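Long-range contacts in CrmK (Actinoalloteichus sp. WH1-2216-6, PDB 5I1V), which is a flavoenzyme, an oxidase with covalently bound FAD that takes part in recycling a shunt product during caerulomycin biosynthesis: residues 445-450 against 468-473; 435-440 against 460-465; 341-346 against 451-456; 473-478 against 495-500. All blocks are in the same frame, centred on the assembly; numbering follows the deposited sequence.

All four contacts gather around the C-terminal part of the chain, contacts 2, 3 and 4 each on the same side of its centre as contact 1. Contacts 1, 2 and 3 interlock: their segments alternate along the chain, and their centres lie about 9 to 11 Å apart. Contact 3 ties strand 339-347 of the eight-stranded antiparallel sheet to the loop after strand 442-444; contact 1 packs that loop on helix 466-471, and contact 2 joins the loop before strand 442-444 to the one leading into the helix. Contact 4 follows contact 1, sharing Asp-473, and joins helix 475-485 to the C-terminal tail. Contact 1 reaches FAD and touches contact 3, which links the flavin site to the sheet.

Contact 1: 445-450 against 468-473; sequences AYINYP and TIYYGD. With FAD (flavin-adenine dinucleotide), chain E.
Tyr-470 and Ile-447 meet where helix 466-471 packs on the FAD-binding loop of the berberine-like region. Methyl CD1 of Ile-447 sits over one face of the Tyr-470 ring in a CH-pi contact, 4.1 Å from the centroid; the same branch, anti to the backbone N (chi1 -167°), passes Tyr-471 on the way, with CG1 3.5 Å from Tyr-471 OH; that hydroxyl is hydrogen-bonded to Gly-189 O. Ala-445 CB packs against Tyr-470 CE1, and Ala-445 N donates to Ile-469 O at 2.9 Å from above the carbonyl plane.

Behind this layer the loop folds into a type I turn, Tyr-446 to Tyr-449, closed by Tyr-449 N to Tyr-446 O, and presents its polar groups to the cofactor. Tyr-446 OH donates to FAD O2 at 2.6 Å and accepts from Asn-448 ND2, whose amide lies nearly in plane with this bond; Asn-448 OD1 in turn accepts from FAD O4'. Tyr-470 OH, hydrogen-bonded to Asp-451 N, holds the far end of the loop. One water joins that hydroxyl to Tyr-449 O; another accepts from Ile-447 N at 2.9 Å and donates to Tyr-470 O at 2.8 Å.

Contact 2: 435-440 against 460-465; sequences VPTPDE and NTSGVP
Val-435 opens the contact by setting its two methyls across the amide of Asn-460, the two side chains crossing at about a right angle. CG1 reaches Asn-460 CG at 3.7 Å, while CG2 lies 3.6 Å from Ser-462 OG and touches Asn-460 OD1 as well. Past Pro-436, the centre of an inverse gamma turn, Thr-437 brings in a methyl instead of its hydroxyl: CG2 stands anti to the carbonyl carbon, with OG1 between the backbone N and that carbon (chi1 56°), and meets Ser-462 CB at 3.7 Å and Val-464 CG2 at 4.1 Å.

The opposing loop, 460-465, is folded by its own side chains. Asn-460 OD1 accepts from Ser-462 N at 3.0 Å, an Asx turn, and also from Ser-462 OG, which approaches in the carbonyl plane on a lone pair. Ser-462 OG accepts from Val-464 N at 2.8 Å, giving an ST turn, and Asn-460 ND2 closes the loop on Val-464 O, nearly along the C=O axis, while also donating to Leu-454 O. An alanine at Asn-460 would remove both ends of this amide and would probably leave Ser-462 N and the carbonyls of Val-464 and Leu-454 without their mates, freeing the loop to shift. Ile-469 of helix 466-471 backs Val-435, Asn-460 and Val-464. No hydrogen bond crosses between the segments: polar bonds shape loop 460-465 internally, and the join to 435-440 rests on methyl groups packed over that hydrogen-bonded framework.

Contact 3: 341-346 against 451-456; sequences KVKSAD and DIDLAD
A salt-bridge network joins strand 339-347 of the eight-stranded antiparallel sheet to the Asx turn and 3-10 segment that follow the FAD-binding loop. Lys-341 and Lys-343, two residues apart on the strand, both reach Asp-451. Lys-341 NZ donates to Asp-451 OD1 at 2.7 Å from above the carboxylate plane; Asp-453 N meets the same oxygen from the opposite face at 3.0 Å, which makes the Asx turn. Lys-343 NZ takes the syn lone pair of Asp-451 OD2 at 2.8 Å and, with its chain bent at the last torsion (chi4 -93°), also reaches the anti lone pair of Asp-453 OD2 at 2.9 Å. A water that accepts from Ser-344 N donates to Asp-451 OD2.

Each carboxylate oxygen of Asp-451 thus has two partners, and the buried ammonium of Lys-343 is shared between two acids. An alanine in place of Asp-451 removes the shared carboxylate, which would probably leave the two ammonium groups short of negative charge, with Glu-67 and Asp-453 still beside them, and Asp-453 N without its acceptor. Nearby acids and bases extend the network: Glu-67 binds Lys-341 NZ and Ile-452 N, and Arg-422 pairs with Asp-453 OD2.

Helix 414-428 lines the lysine chains through Leu-418 and Ile-421, and Tyr-425 forms a cation-pi contact with Lys-343. The strand itself is bonded to strand 400-408 on one edge and, through Asp-346, to strand 442-444 on the other, while Leu-454 packs on Ile-469 and Tyr-470 of helix 466-471.

Contact 4: 473-478 against 495-500; sequences DNYPRL and FSIRPR
Tyr-475, on helix 475-485, reaches the C-terminal tail with its hydroxyl, where Arg-498 N donates to Tyr-475 OH at 2.9 Å in a nearly straight bond, 166° at the hydrogen. Tyr-475 CG stands anti to the backbone N (chi1 -171°), which carries the ring out from the helix to the tail. Ile-497 forms the buried, close-packed part: its CD1 lies at the edge of the Tyr-475 ring, 3.7 Å from CE1, and its CG2 rests against the backbone carbonyl and CB of Leu-478, 3.7 Å from Leu-478 O and 4.2 Å from Leu-478 CB. Two branches of one isoleucine thus meet two residues a helical turn apart.

The exposed side is looser. Arg-498 touches Tyr-475 OH with CG at 3.5 Å, then bends at chi2 and turns its guanidinium back on its own tail. There NH1 donates to Ser-496 O at 2.7 Å, on a lone pair in the carbonyl plane, and NH2 binds Ala-494 O, so the charged end braces the tail and not the helix. Pro-499 and Arg-500 carry the chain on to its terminal carboxylate along the surface.

Around the core, the Tyr-475 ring stacks on His-467. Leu-478 and Ile-497 both pack on Tyr-471 of helix 466-471, Leu-478 also touches Trp-184 of helix 180-185, and Gln-479 and Lys-482 of helix 475-485 extend the surface under Ile-497.

Contact 1: 445-450 against 468-473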
# COMPACT_ATOMS: atom_id res chain seq x y z
N ALA A 445 -9.68 -22.26 16.22
CA ALA A 445 -8.79 -21.32 15.56
C ALA A 445 -9.14 -21.16 14.10
O ALA A 445 -9.90 -21.96 13.57
CB ALA A 445 -7.36 -21.80 15.69
N TYR A 446 -8.54 -20.16 13.47
CA TYR A 446 -8.87 -19.78 12.10
C TYR A 446 -7.87 -20.30 11.10
O TYR A 446 -6.69 -20.03 11.18
CB TYR A 446 -8.95 -18.25 12.07
CG TYR A 446 -9.34 -17.60 10.76
CD1 TYR A 446 -10.35 -18.11 9.96
CD2 TYR A 446 -8.74 -16.41 10.38
CE1 TYR A 446 -10.71 -17.46 8.78
CE2 TYR A 446 -9.11 -15.75 9.23
CZ TYR A 446 -10.07 -16.29 8.42
OH TYR A 446 -10.40 -15.62 7.28
N ILE A 447 -8.37 -20.98 10.06
CA ILE A 447 -7.52 -21.63 9.12
C ILE A 447 -6.65 -20.66 8.34
O ILE A 447 -5.57 -21.01 7.92
CB ILE A 447 -8.34 -22.56 8.17
CG1 ILE A 447 -7.40 -23.50 7.37
CG2 ILE A 447 -9.21 -21.74 7.20
CD1 ILE A 447 -6.55 -24.45 8.18
N ASN A 448 -7.10 -19.43 8.18
CA ASN A 448 -6.31 -18.39 7.48
C ASN A 448 -5.17 -17.76 8.34
O ASN A 448 -4.37 -16.95 7.84
CB ASN A 448 -7.25 -17.34 6.96
CG ASN A 448 -7.69 -17.62 5.55
OD1 ASN A 448 -7.04 -18.43 4.85
ND2 ASN A 448 -8.78 -16.98 5.11
N TYR A 449 -5.10 -18.15 9.61
CA TYR A 449 -3.87 -17.94 10.41
C TYR A 449 -3.30 -19.29 10.85
O TYR A 449 -3.31 -19.58 12.04
CB TYR A 449 -4.16 -17.11 11.65
CG TYR A 449 -4.65 -15.71 11.33
CD1 TYR A 449 -3.93 -14.91 10.47
CD2 TYR A 449 -5.77 -15.18 11.95
CE1 TYR A 449 -4.33 -13.63 10.16
CE2 TYR A 449 -6.20 -13.89 11.63
CZ TYR A 449 -5.48 -13.14 10.73
OH TYR A 449 -5.83 -11.87 10.38
N PRO A 450 -2.86 -20.12 9.91
CA PRO A 450 -2.48 -21.49 10.28
C PRO A 450 -1.24 -21.55 11.15
O PRO A 450 -0.32 -20.78 10.94
CB PRO A 450 -2.09 -22.13 8.95
CG PRO A 450 -1.62 -20.96 8.12
CD PRO A 450 -2.53 -19.83 8.50
N THR A 468 -9.80 -30.60 13.95
CA THR A 468 -10.91 -30.22 14.79
C THR A 468 -10.89 -28.79 15.26
O THR A 468 -11.93 -28.12 15.29
CB THR A 468 -10.92 -31.15 16.00
OG1 THR A 468 -11.04 -32.47 15.48
CG2 THR A 468 -12.06 -30.77 16.94
N ILE A 469 -9.70 -28.34 15.62
CA ILE A 469 -9.51 -27.00 16.09
C ILE A 469 -9.86 -25.96 15.00
O ILE A 469 -10.41 -24.92 15.32
CB ILE A 469 -8.08 -26.78 16.59
CG1 ILE A 469 -7.88 -27.61 17.85
CG2 ILE A 469 -7.86 -25.31 16.91
CD1 ILE A 469 -6.44 -27.89 18.19
N TYR A 470 -9.53 -26.26 13.74
CA TYR A 470 -9.77 -25.30 12.64
C TYR A 470 -11.13 -25.45 11.98
O TYR A 470 -11.69 -24.47 11.47
CB TYR A 470 -8.69 -25.46 11.55
CG TYR A 470 -7.36 -24.92 11.94
CD1 TYR A 470 -7.19 -23.56 12.11
CD2 TYR A 470 -6.24 -25.76 12.12
CE1 TYR A 470 -5.97 -23.04 12.45
CE2 TYR A 470 -5.02 -25.24 12.48
CZ TYR A 470 -4.89 -23.87 12.62
OH TYR A 470 -3.72 -23.27 12.99
N TYR A 471 -11.68 -26.66 11.99
CA TYR A 471 -12.89 -26.93 11.20
C TYR A 471 -14.14 -27.34 12.04
O TYR A 471 -15.23 -27.57 11.52
CB TYR A 471 -12.55 -27.97 10.14
CG TYR A 471 -11.58 -27.56 9.08
CD1 TYR A 471 -11.89 -26.56 8.19
CD2 TYR A 471 -10.35 -28.17 8.94
CE1 TYR A 471 -11.02 -26.17 7.18
CE2 TYR A 471 -9.47 -27.78 7.97
CZ TYR A 471 -9.82 -26.80 7.06
OH TYR A 471 -8.99 -26.38 6.04
N GLY A 472 -14.01 -27.41 13.35
CA GLY A 472 -15.15 -27.82 14.16
C GLY A 472 -15.54 -29.23 13.81
O GLY A 472 -14.70 -30.12 13.80
N ASP A 473 -16.81 -29.40 13.45
CA ASP A 473 -17.39 -30.66 13.02
C ASP A 473 -17.45 -30.85 11.52
O ASP A 473 -18.00 -31.83 11.07
CB ASP A 473 -18.85 -30.71 13.48
CG ASP A 473 -19.00 -30.61 14.97
OD1 ASP A 473 -18.15 -31.20 15.66
OD2 ASP A 473 -19.94 -29.91 15.44
PA FAD E . -1.17 -17.23 -0.40
O1A FAD E . 0.06 -17.32 0.47
O2A FAD E . -0.92 -16.92 -1.85
O5B FAD E . -2.03 -18.54 -0.27
C5B FAD E . -2.60 -18.97 0.96
C4B FAD E . -2.98 -20.45 0.84
O4B FAD E . -4.07 -20.52 -0.10
C3B FAD E . -1.95 -21.41 0.29
O3B FAD E . -2.24 -22.71 0.78
C2B FAD E . -2.19 -21.38 -1.19
O2B FAD E . -1.60 -22.41 -1.98
C1B FAD E . -3.72 -21.27 -1.24
N9A FAD E . -4.18 -20.50 -2.42
C8A FAD E . -3.81 -19.25 -2.84
N7A FAD E . -4.40 -18.97 -4.05
C5A FAD E . -5.13 -20.02 -4.34
C6A FAD E . -6.00 -20.32 -5.45
N6A FAD E . -6.14 -19.38 -6.37
N1A FAD E . -6.59 -21.51 -5.46
C2A FAD E . -6.38 -22.44 -4.51
N3A FAD E . -5.62 -22.22 -3.40
C4A FAD E . -4.96 -21.04 -3.35
N1 FAD E . -7.62 -12.81 7.01
C2 FAD E . -8.83 -12.33 7.39
O2 FAD E . -9.82 -13.06 7.34
N3 FAD E . -9.02 -11.06 7.82
C4 FAD E . -8.04 -10.17 7.96
O4 FAD E . -8.28 -9.00 8.32
C4X FAD E . -6.70 -10.58 7.57
N5 FAD E . -5.65 -9.72 7.68
C5X FAD E . -4.45 -10.11 7.21
C6 FAD E . -3.40 -9.19 7.17
C7 FAD E . -2.13 -9.52 6.71
C7M FAD E . -1.03 -8.45 6.68
C8 FAD E . -1.92 -10.91 6.26
C8M FAD E . -0.58 -11.38 5.77
C9 FAD E . -2.95 -11.85 6.30
C9A FAD E . -4.22 -11.50 6.76
N10 FAD E . -5.28 -12.41 6.79
C10 FAD E . -6.54 -11.98 7.15
C1' FAD E . -5.06 -13.85 6.60
C2' FAD E . -5.30 -14.23 5.17
O2' FAD E . -6.70 -14.35 4.97
C3' FAD E . -4.59 -15.48 4.79
O3' FAD E . -3.16 -15.29 5.01
C4' FAD E . -4.89 -15.87 3.32
O4' FAD E . -4.75 -17.29 3.23
C5' FAD E . -3.95 -15.16 2.37
O5' FAD E . -4.34 -15.49 1.04
P FAD E . -3.27 -15.16 -0.09
O1P FAD E . -2.79 -13.76 0.05
O2P FAD E . -3.80 -15.59 -1.42
O3P FAD E . -2.06 -16.14 0.34
O HOH W 1 -11.06 -22.03 10.26
O HOH W 2 -3.87 -21.02 14.20

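Contact 2: 435-440 against 460-465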
# COMPACT_ATOMS: atom_id res chain seq x y z
N VAL A 435 -3.57 -25.50 23.61
CA VAL A 435 -4.31 -25.08 22.41
C VAL A 435 -5.75 -24.71 22.73
O VAL A 435 -6.30 -25.14 23.77
CB VAL A 435 -4.30 -26.20 21.36
CG1 VAL A 435 -2.88 -26.53 20.98
CG2 VAL A 435 -4.99 -27.44 21.89
N PRO A 436 -6.40 -23.92 21.85
CA PRO A 436 -7.82 -23.58 22.03
C PRO A 436 -8.75 -24.69 21.56
O PRO A 436 -9.39 -24.57 20.50
CB PRO A 436 -7.99 -22.34 21.13
CG PRO A 436 -7.05 -22.61 20.01
CD PRO A 436 -5.84 -23.27 20.64
N THR A 437 -8.85 -25.75 22.36
CA THR A 437 -9.72 -26.88 22.06
C THR A 437 -11.17 -26.40 22.08
O THR A 437 -11.56 -25.75 23.06
CB THR A 437 -9.60 -27.94 23.17
OG1 THR A 437 -9.91 -27.32 24.43
CG2 THR A 437 -8.21 -28.48 23.23
N PRO A 438 -11.98 -26.72 21.05
CA PRO A 438 -13.34 -26.20 21.10
C PRO A 438 -14.10 -26.68 22.33
O PRO A 438 -14.19 -27.89 22.55
CB PRO A 438 -13.98 -26.76 19.83
CG PRO A 438 -12.84 -26.92 18.88
CD PRO A 438 -11.63 -27.22 19.70
N ASP A 439 -14.60 -25.74 23.12
CA ASP A 439 -15.32 -26.04 24.36
C ASP A 439 -16.23 -24.86 24.67
O ASP A 439 -16.64 -24.13 23.76
CB ASP A 439 -14.32 -26.34 25.50
CG ASP A 439 -13.41 -25.15 25.82
OD1 ASP A 439 -13.82 -24.00 25.58
OD2 ASP A 439 -12.27 -25.36 26.31
N GLU A 440 -16.56 -24.66 25.95
CA GLU A 440 -17.51 -23.63 26.35
C GLU A 440 -16.93 -22.21 26.35
O GLU A 440 -17.67 -21.23 26.41
CB GLU A 440 -18.13 -24.00 27.72
CG GLU A 440 -17.29 -23.69 28.96
CD GLU A 440 -16.13 -24.65 29.23
OE1 GLU A 440 -16.09 -25.79 28.69
OE2 GLU A 440 -15.24 -24.26 30.03
N ASN A 460 1.05 -29.13 21.33
CA ASN A 460 -0.33 -29.55 21.48
C ASN A 460 -0.34 -30.85 22.28
O ASN A 460 -0.11 -31.92 21.71
CB ASN A 460 -0.98 -29.79 20.10
CG ASN A 460 -2.46 -30.15 20.21
OD1 ASN A 460 -2.98 -30.40 21.31
ND2 ASN A 460 -3.15 -30.16 19.09
N THR A 461 -0.62 -30.75 23.58
CA THR A 461 -0.74 -31.92 24.43
C THR A 461 -2.17 -32.23 24.77
O THR A 461 -2.41 -32.95 25.70
CB THR A 461 0.07 -31.75 25.74
OG1 THR A 461 -0.36 -30.58 26.45
CG2 THR A 461 1.55 -31.58 25.44
N SER A 462 -3.13 -31.72 23.99
CA SER A 462 -4.55 -31.85 24.34
C SER A 462 -5.22 -33.14 23.85
O SER A 462 -6.34 -33.46 24.25
CB SER A 462 -5.33 -30.67 23.75
OG SER A 462 -5.65 -30.93 22.40
N GLY A 463 -4.57 -33.83 22.93
CA GLY A 463 -5.22 -34.92 22.21
C GLY A 463 -6.25 -34.51 21.16
O GLY A 463 -6.83 -35.36 20.49
N VAL A 464 -6.46 -33.21 20.97
CA VAL A 464 -7.42 -32.77 19.96
C VAL A 464 -6.62 -32.45 18.67
O VAL A 464 -5.64 -31.70 18.72
CB VAL A 464 -8.27 -31.59 20.47
CG1 VAL A 464 -9.12 -31.02 19.36
CG2 VAL A 464 -9.20 -32.07 21.59
N PRO A 465 -7.02 -33.04 17.53
CA PRO A 465 -6.20 -32.88 16.32
C PRO A 465 -6.33 -31.48 15.75
O PRO A 465 -7.32 -30.82 15.99
CB PRO A 465 -6.75 -33.94 15.36
CG PRO A 465 -8.06 -34.34 15.89
CD PRO A 465 -8.09 -34.03 17.34

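Contact 3: 341-346 against 451-456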
# COMPACT_ATOMS: atom_id res chain seq x y z
N LYS A 341 5.72 -15.11 12.76
CA LYS A 341 4.99 -16.25 13.22
C LYS A 341 3.63 -15.75 13.77
O LYS A 341 3.57 -14.76 14.52
CB LYS A 341 5.78 -16.98 14.30
CG LYS A 341 5.11 -18.18 14.95
CD LYS A 341 5.00 -19.37 14.04
CE LYS A 341 4.29 -20.54 14.72
NZ LYS A 341 3.56 -21.42 13.74
N VAL A 342 2.54 -16.40 13.38
CA VAL A 342 1.20 -15.99 13.84
C VAL A 342 0.51 -17.18 14.49
O VAL A 342 0.80 -18.34 14.20
CB VAL A 342 0.30 -15.43 12.74
CG1 VAL A 342 0.88 -14.13 12.17
CG2 VAL A 342 0.04 -16.51 11.67
N LYS A 343 -0.36 -16.88 15.45
CA LYS A 343 -1.23 -17.86 16.04
C LYS A 343 -2.63 -17.23 16.22
O LYS A 343 -2.80 -16.03 16.16
CB LYS A 343 -0.66 -18.34 17.40
CG LYS A 343 0.71 -19.00 17.32
CD LYS A 343 1.16 -19.51 18.67
CE LYS A 343 2.42 -20.33 18.57
NZ LYS A 343 2.11 -21.78 18.43
N SER A 344 -3.60 -18.07 16.48
CA SER A 344 -4.98 -17.71 16.49
C SER A 344 -5.71 -18.51 17.55
O SER A 344 -5.34 -19.66 17.81
CB SER A 344 -5.52 -18.02 15.08
OG SER A 344 -6.84 -18.45 15.10
N ALA A 345 -6.70 -17.90 18.18
CA ALA A 345 -7.58 -18.57 19.18
C ALA A 345 -8.88 -17.75 19.27
O ALA A 345 -8.86 -16.55 19.49
CB ALA A 345 -6.91 -18.70 20.57
N ASP A 346 -10.00 -18.40 19.08
CA ASP A 346 -11.29 -17.71 19.12
C ASP A 346 -12.09 -18.10 20.34
O ASP A 346 -11.99 -19.23 20.78
CB ASP A 346 -12.07 -18.04 17.84
CG ASP A 346 -11.32 -17.58 16.61
OD1 ASP A 346 -10.30 -16.82 16.79
OD2 ASP A 346 -11.74 -17.98 15.49
N ASP A 451 -1.21 -22.52 12.05
CA ASP A 451 -0.06 -22.65 12.95
C ASP A 451 0.31 -24.10 13.02
O ASP A 451 -0.41 -24.89 13.66
CB ASP A 451 -0.51 -22.18 14.30
CG ASP A 451 0.53 -22.36 15.38
OD1 ASP A 451 1.69 -22.76 15.11
OD2 ASP A 451 0.13 -22.06 16.54
N ILE A 452 1.44 -24.48 12.43
CA ILE A 452 1.75 -25.92 12.37
C ILE A 452 2.06 -26.50 13.76
O ILE A 452 2.05 -27.72 13.93
CB ILE A 452 2.90 -26.30 11.39
CG1 ILE A 452 4.22 -25.67 11.84
CG2 ILE A 452 2.44 -26.03 9.95
CD1 ILE A 452 5.45 -25.93 10.97
N ASP A 453 2.33 -25.63 14.74
CA ASP A 453 2.49 -26.07 16.14
C ASP A 453 1.26 -26.83 16.67
O ASP A 453 1.41 -27.64 17.57
CB ASP A 453 2.84 -24.91 17.08
CG ASP A 453 4.15 -24.21 16.71
OD1 ASP A 453 4.96 -24.79 15.97
OD2 ASP A 453 4.37 -23.05 17.15
N LEU A 454 0.06 -26.63 16.08
CA LEU A 454 -1.14 -27.35 16.55
C LEU A 454 -1.10 -28.81 16.18
O LEU A 454 -1.86 -29.58 16.68
CB LEU A 454 -2.48 -26.71 16.12
CG LEU A 454 -2.72 -25.22 16.43
CD1 LEU A 454 -4.14 -24.79 16.07
CD2 LEU A 454 -2.39 -24.84 17.86
N ALA A 455 -0.20 -29.21 15.28
CA ALA A 455 -0.03 -30.62 14.97
C ALA A 455 1.27 -31.17 15.58
O ALA A 455 1.67 -32.30 15.30
CB ALA A 455 -0.03 -30.83 13.46
N ASP A 456 1.93 -30.35 16.40
CA ASP A 456 3.23 -30.71 16.97
C ASP A 456 2.98 -31.24 18.37
O ASP A 456 2.56 -30.47 19.22
CB ASP A 456 4.12 -29.48 17.06
CG ASP A 456 5.52 -29.80 17.50
OD1 ASP A 456 5.73 -30.81 18.21
OD2 ASP A 456 6.42 -29.04 17.15
O HOH W 3 -2.57 -21.15 16.56

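Contact 4: 473-478 against 495-500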
# COMPACT_ATOMS: atom_id res chain seq x y z
N ASP A 473 -16.81 -29.40 13.45
CA ASP A 473 -17.39 -30.66 13.02
C ASP A 473 -17.45 -30.85 11.52
O ASP A 473 -18.00 -31.83 11.07
CB ASP A 473 -18.85 -30.71 13.48
CG ASP A 473 -19.00 -30.61 14.97
OD1 ASP A 473 -18.15 -31.20 15.66
OD2 ASP A 473 -19.94 -29.91 15.44
N ASN A 474 -16.96 -29.89 10.74
CA ASN A 474 -17.06 -29.97 9.30
C ASN A 474 -15.93 -30.76 8.60
O ASN A 474 -15.99 -30.95 7.42
CB ASN A 474 -17.09 -28.52 8.75
CG ASN A 474 -18.45 -27.86 9.01
OD1 ASN A 474 -19.42 -28.57 9.25
ND2 ASN A 474 -18.50 -26.56 9.00
N TYR A 475 -14.91 -31.19 9.33
CA TYR A 475 -13.80 -31.86 8.68
C TYR A 475 -14.17 -33.13 7.88
O TYR A 475 -13.76 -33.29 6.74
CB TYR A 475 -12.63 -32.04 9.64
CG TYR A 475 -11.35 -32.55 8.99
CD1 TYR A 475 -10.57 -31.74 8.12
CD2 TYR A 475 -10.87 -33.81 9.27
CE1 TYR A 475 -9.41 -32.23 7.55
CE2 TYR A 475 -9.71 -34.29 8.72
CZ TYR A 475 -9.00 -33.49 7.83
OH TYR A 475 -7.84 -33.98 7.28
N PRO A 476 -14.97 -34.05 8.44
CA PRO A 476 -15.28 -35.21 7.61
C PRO A 476 -16.07 -34.93 6.32
O PRO A 476 -15.87 -35.60 5.34
CB PRO A 476 -16.08 -36.13 8.58
CG PRO A 476 -15.50 -35.79 9.91
CD PRO A 476 -15.23 -34.30 9.86
N ARG A 477 -16.95 -33.96 6.30
CA ARG A 477 -17.64 -33.61 5.08
C ARG A 477 -16.63 -33.02 4.06
O ARG A 477 -16.68 -33.36 2.87
CB ARG A 477 -18.76 -32.60 5.34
CG ARG A 477 -19.47 -32.10 4.10
CD ARG A 477 -20.07 -33.17 3.23
NE ARG A 477 -20.94 -32.55 2.26
CZ ARG A 477 -21.15 -32.94 1.02
NH1 ARG A 477 -20.58 -34.00 0.54
NH2 ARG A 477 -21.96 -32.25 0.25
N LEU A 478 -15.73 -32.18 4.54
CA LEU A 478 -14.67 -31.65 3.67
C LEU A 478 -13.77 -32.79 3.12
O LEU A 478 -13.38 -32.76 1.96
CB LEU A 478 -13.81 -30.63 4.39
CG LEU A 478 -14.52 -29.32 4.71
CD1 LEU A 478 -13.68 -28.56 5.72
CD2 LEU A 478 -14.72 -28.49 3.44
N PHE A 495 -1.36 -28.71 6.29
CA PHE A 495 -2.72 -28.68 6.80
C PHE A 495 -3.77 -28.87 5.73
O PHE A 495 -4.87 -28.41 5.89
CB PHE A 495 -2.98 -27.38 7.54
CG PHE A 495 -2.43 -27.33 8.96
CD1 PHE A 495 -1.98 -28.46 9.62
CD2 PHE A 495 -2.46 -26.13 9.66
CE1 PHE A 495 -1.54 -28.38 10.94
CE2 PHE A 495 -2.02 -26.06 10.98
CZ PHE A 495 -1.57 -27.18 11.61
N SER A 496 -3.47 -29.59 4.67
CA SER A 496 -4.47 -29.84 3.66
C SER A 496 -5.47 -30.88 4.13
O SER A 496 -5.14 -31.73 4.96
CB SER A 496 -3.87 -30.20 2.32
OG SER A 496 -3.12 -31.40 2.34
N ILE A 497 -6.69 -30.79 3.62
CA ILE A 497 -7.74 -31.77 3.96
C ILE A 497 -7.22 -33.14 3.52
O ILE A 497 -6.97 -33.35 2.33
CB ILE A 497 -9.09 -31.49 3.25
CG1 ILE A 497 -9.60 -30.04 3.47
CG2 ILE A 497 -10.13 -32.49 3.63
CD1 ILE A 497 -9.70 -29.68 4.90
N ARG A 498 -7.09 -34.08 4.44
CA ARG A 498 -6.59 -35.43 4.06
C ARG A 498 -7.68 -36.26 3.39
O ARG A 498 -8.85 -36.19 3.77
CB ARG A 498 -6.07 -36.21 5.27
CG ARG A 498 -4.99 -35.53 6.10
CD ARG A 498 -3.85 -35.04 5.24
NE ARG A 498 -2.63 -34.78 6.00
CZ ARG A 498 -2.14 -33.58 6.30
NH1 ARG A 498 -2.77 -32.46 5.95
NH2 ARG A 498 -0.99 -33.50 6.96
N PRO A 499 -7.31 -37.08 2.42
CA PRO A 499 -8.42 -37.78 1.79
C PRO A 499 -9.05 -38.81 2.78
O PRO A 499 -8.33 -39.39 3.60
CB PRO A 499 -7.77 -38.49 0.59
CG PRO A 499 -6.42 -37.80 0.44
CD PRO A 499 -6.02 -37.45 1.84
N ARG A 500 -10.37 -38.94 2.70
CA ARG A 500 -11.16 -39.91 3.51
C ARG A 500 -10.39 -41.17 3.92
O ARG A 500 -9.95 -41.38 5.06
CB ARG A 500 -12.40 -40.33 2.72
CG ARG A 500 -13.66 -39.56 3.02
CD ARG A 500 -14.88 -40.24 2.39
NE ARG A 500 -14.49 -40.85 1.11
CZ ARG A 500 -15.31 -41.02 0.06
NH1 ARG A 500 -16.59 -40.66 0.12
NH2 ARG A 500 -14.82 -41.57 -1.06
OXT ARG A 500 -10.17 -42.04 3.07